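Local atomic coordinates of D-ribitol-5-phosphate phosphatase (Bacteroides thetaiotaomicron, PDB entry 4JB3), a protein that removes the phosphate from D-ribitol 5-phosphate and D-ribitol 1-phosphate as a magnesium-dependent hydrolase of the haloacid dehalogenase superfamily. Residues P143-E148 / N153-K158. Residues are numbered along the deposited sequence; the frame is centred on the assembly and turned at random. Where two conformers were deposited one is given.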
ATOM      1  N   PRO A 143      -8.022  -6.399  13.415  1.00 11.10           N
ATOM      2  CA  PRO A 143      -8.041  -7.859  13.272  1.00 11.85           C
ATOM      3  C   PRO A 143      -8.862  -8.337  12.074  1.00 15.36           C
ATOM      4  O   PRO A 143      -8.765  -9.508  11.721  1.00 17.30           O
ATOM      5  CB  PRO A 143      -8.702  -8.328  14.569  1.00 15.90           C
ATOM      6  CG  PRO A 143      -8.404  -7.252  15.556  1.00 17.02           C
ATOM      7  CD  PRO A 143      -8.415  -5.962  14.768  1.00 12.63           C
ATOM      8  N   GLU A 144      -9.640  -7.456  11.451  1.00 14.29           N
ATOM      9  CA  GLU A 144     -10.429  -7.849  10.279  1.00 14.41           C
ATOM     10  C   GLU A 144      -9.628  -7.882   8.976  1.00 14.94           C
ATOM     11  O   GLU A 144     -10.173  -8.203   7.925  1.00 14.51           O
ATOM     12  CB  GLU A 144     -11.639  -6.936  10.109  1.00 18.69           C
ATOM     13  CG  GLU A 144     -12.589  -6.955  11.286  1.00 26.54           C
ATOM     14  CD  GLU A 144     -13.812  -6.102  11.039  1.00 42.83           C
ATOM     15  OE1 GLU A 144     -13.646  -4.908  10.710  1.00 45.55           O
ATOM     16  OE2 GLU A 144     -14.936  -6.631  11.161  1.00 51.21           O
ATOM     17  N   PHE A 145      -8.344  -7.553   9.053  1.00 11.93           N
ATOM     18  CA  PHE A 145      -7.472  -7.523   7.876  1.00  9.88           C
ATOM     19  C   PHE A 145      -7.517  -8.849   7.115  1.00 12.39           C
ATOM     20  O   PHE A 145      -7.623  -8.867   5.876  1.00 13.96           O
ATOM     21  CB  PHE A 145      -6.049  -7.193   8.332  1.00  8.70           C
ATOM     22  CG  PHE A 145      -5.030  -7.145   7.231  1.00  8.42           C
ATOM     23  CD1 PHE A 145      -5.346  -6.656   5.965  1.00  8.78           C
ATOM     24  CD2 PHE A 145      -3.722  -7.544   7.482  1.00  9.33           C
ATOM     25  CE1 PHE A 145      -4.368  -6.608   4.966  1.00  8.21           C
ATOM     26  CE2 PHE A 145      -2.750  -7.495   6.491  1.00 10.58           C
ATOM     27  CZ  PHE A 145      -3.075  -7.027   5.226  1.00 10.00           C
ATOM     28  N   SER A 146      -7.450  -9.954   7.856  1.00 12.54           N
ATOM     29  CA  SER A 146      -7.465 -11.288   7.253  1.00 12.50           C
ATOM     30  C   SER A 146      -7.972 -12.332   8.228  1.00 13.29           C
ATOM     31  O   SER A 146      -8.187 -12.041   9.401  1.00 13.63           O
ATOM     32  CB  SER A 146      -6.063 -11.676   6.787  1.00 14.57           C
ATOM     33  OG  SER A 146      -5.347 -12.353   7.811  1.00 14.05           O
ATOM     34  N   SER A 147      -8.139 -13.558   7.745  1.00 15.16           N
ATOM     35  CA  SER A 147      -8.609 -14.650   8.590  1.00 16.93           C
ATOM     36  C   SER A 147      -7.608 -15.049   9.673  1.00 18.18           C
ATOM     37  O   SER A 147      -7.965 -15.765  10.611  1.00 24.38           O
ATOM     38  CB  SER A 147      -8.956 -15.870   7.745  1.00 18.83           C
ATOM     39  OG  SER A 147      -7.825 -16.312   7.014  1.00 21.03           O
ATOM     40  N   GLU A 148      -6.360 -14.603   9.541  1.00 16.76           N
ATOM     41  CA  GLU A 148      -5.356 -14.840  10.579  1.00 16.85           C
ATOM     42  C   GLU A 148      -5.543 -13.909  11.780  1.00 17.75           C
ATOM     43  O   GLU A 148      -4.981 -14.147  12.854  1.00 20.49           O
ATOM     44  CB  GLU A 148      -3.939 -14.709  10.003  1.00 19.10           C
ATOM     45  CG  GLU A 148      -3.505 -15.887   9.133  1.00 20.85           C
ATOM     46  CD  GLU A 148      -3.441 -17.193   9.908  1.00 28.58           C
ATOM     47  OE1 GLU A 148      -3.093 -17.160  11.109  1.00 37.07           O
ATOM     48  OE2 GLU A 148      -3.753 -18.253   9.323  1.00 27.73           O
ATOM     49  N   ASN A 153      -0.316  -3.788  11.125  1.00 10.52           N
ATOM     50  CA  ASN A 153       0.731  -3.373  12.059  1.00  9.91           C
ATOM     51  C   ASN A 153       1.650  -4.499  12.514  1.00  9.28           C
ATOM     52  O   ASN A 153       2.827  -4.274  12.812  1.00 11.73           O
ATOM     53  CB  ASN A 153       0.096  -2.725  13.288  1.00 11.33           C
ATOM     54  CG  ASN A 153      -0.927  -1.692  12.923  1.00 18.04           C
ATOM     55  OD1 ASN A 153      -2.058  -2.027  12.563  1.00 15.75           O
ATOM     56  ND2 ASN A 153      -0.545  -0.419  13.012  1.00 19.84           N
ATOM     57  N   ASP A 154       1.112  -5.711  12.583  1.00  9.82           N
ATOM     58  CA  ASP A 154       1.875  -6.860  13.067  1.00 10.81           C
ATOM     59  C   ASP A 154       2.938  -7.303  12.072  1.00  9.83           C
ATOM     60  O   ASP A 154       3.836  -8.075  12.417  1.00 11.04           O
ATOM     61  CB  ASP A 154       0.948  -8.045  13.355  1.00  9.64           C
ATOM     62  CG  ASP A 154       0.207  -7.918  14.670  1.00 17.00           C
ATOM     63  OD1 ASP A 154       0.208  -6.832  15.284  1.00 21.01           O
ATOM     64  OD2 ASP A 154      -0.393  -8.929  15.091  1.00 19.21           O
ATOM     65  N   TYR A 155       2.841  -6.809  10.843  1.00  8.82           N
ATOM     66  CA  TYR A 155       3.724  -7.252   9.770  1.00  9.00           C
ATOM     67  C   TYR A 155       4.886  -6.314   9.470  1.00 12.59           C
ATOM     68  O   TYR A 155       5.706  -6.595   8.599  1.00 15.05           O
ATOM     69  CB  TYR A 155       2.911  -7.508   8.499  1.00  8.15           C
ATOM     70  CG  TYR A 155       1.897  -8.600   8.706  1.00  8.89           C
ATOM     71  CD1 TYR A 155       2.227  -9.923   8.478  1.00  9.59           C
ATOM     72  CD2 TYR A 155       0.614  -8.310   9.159  1.00  8.97           C
ATOM     73  CE1 TYR A 155       1.305 -10.930   8.686  1.00 10.75           C
ATOM     74  CE2 TYR A 155      -0.318  -9.319   9.371  1.00  8.71           C
ATOM     75  CZ  TYR A 155       0.039 -10.622   9.121  1.00 10.49           C
ATOM     76  OH  TYR A 155      -0.867 -11.632   9.321  1.00 11.99           O
ATOM     77  N   CYS A 156       4.916  -5.178  10.171  0.54 10.15           N
ATOM     78  CA  CYS A 156       5.918  -4.133   9.942  0.54  9.65           C
ATOM     79  C   CYS A 156       6.441  -3.536  11.244  0.54 10.44           C
ATOM     80  O   CYS A 156       5.782  -3.612  12.289  0.54 12.74           O
ATOM     81  CB  CYS A 156       5.333  -2.994   9.104  0.54  9.66           C
ATOM     82  SG  CYS A 156       4.517  -3.470   7.576  0.54 13.89           S
ATOM     83  N   ASP A 157       7.621  -2.925  11.175  1.00 10.64           N
ATOM     84  CA  ASP A 157       8.127  -2.167  12.299  1.00  9.79           C
ATOM     85  C   ASP A 157       7.422  -0.825  12.421  1.00 10.76           C
ATOM     86  O   ASP A 157       7.138  -0.363  13.538  1.00 13.40           O
ATOM     87  CB  ASP A 157       9.636  -1.985  12.167  1.00  9.21           C
ATOM     88  CG  ASP A 157      10.386  -3.295  12.329  1.00 13.18           C
ATOM     89  OD1 ASP A 157      10.403  -3.835  13.449  1.00 20.63           O
ATOM     90  OD2 ASP A 157      10.944  -3.798  11.334  1.00 17.28           O
ATOM     91  N   LYS A 158       7.123  -0.209  11.281  1.00  8.90           N
ATOM     92  CA  LYS A 158       6.383   1.054  11.252  1.00  8.79           C
ATOM     93  C   LYS A 158       5.671   1.240   9.919  1.00  9.19           C
ATOM     94  O   LYS A 158       6.175   0.806   8.876  1.00  9.46           O
ATOM     95  CB  LYS A 158       7.318   2.246  11.514  1.00 11.94           C
ATOM     96  CG  LYS A 158       6.594   3.592  11.588  1.00 11.70           C
ATOM     97  CD  LYS A 158       7.429   4.647  12.290  1.00 11.58           C
ATOM     98  CE  LYS A 158       6.700   5.987  12.348  1.00 14.91           C
ATOM     99  NZ  LYS A 158       7.445   6.970  13.204  1.00 18.65           N
TER
HETATM  100  O   HOH W   1      -3.722 -11.015   9.390  1.00 11.80           O
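Phe145 and Tyr155 touch through one ring carbon each inside the long loop that joins helix 134-140 to strand 158-161. That strand is an edge strand of the parallel sheet in the Rossmann-like alpha/beta core of the HAD superfamily. The closest atoms are CE2 of Phe145 and CE2 of Tyr155, 4.2 Å apart. The tyrosine carbon comes to the edge of the phenylalanine ring, near its plane. The phenylalanine carbon reaches the tyrosine ring at a slant. Phe145 carries CG anti to its own nitrogen (chi1 179°), which sends the ring across to segment 153-158. Tyr155 stands at the end of a 3-10 segment. This is the buried, apolar end of the contact. Trp139 of helix 134-140 packs edge-to-face with Phe145, and Leu152 also touches it. Leu114 and Leu118 of helix 111-120 lie against Tyr155.

The phenol end is looser. Tyr155 OH lies 4.4 Å from CB of Glu148, whose carboxylate end turns out from the contact and is exposed. One water bridges the segments here. It is 2.9 Å from Tyr155 OH and 2.6 Å from Ser146 OG. Ser146 OG also accepts from the backbone N of Glu148 at 3.0 Å, with an N-H...O angle of 150°. That bond makes an ST turn and ties the serine hydroxyl to the backbone that follows it.

The contact therefore joins two parts of one loop. The side chain of Phe145 is about 12 Å from that of Asp30, the probable nucleophile, so it does not reach the catalytic residue. Direct contact between the segments is apolar and slight. Their polar link depends on a water held by two hydroxyls, and the serine one is itself fixed by the Glu148 N-H.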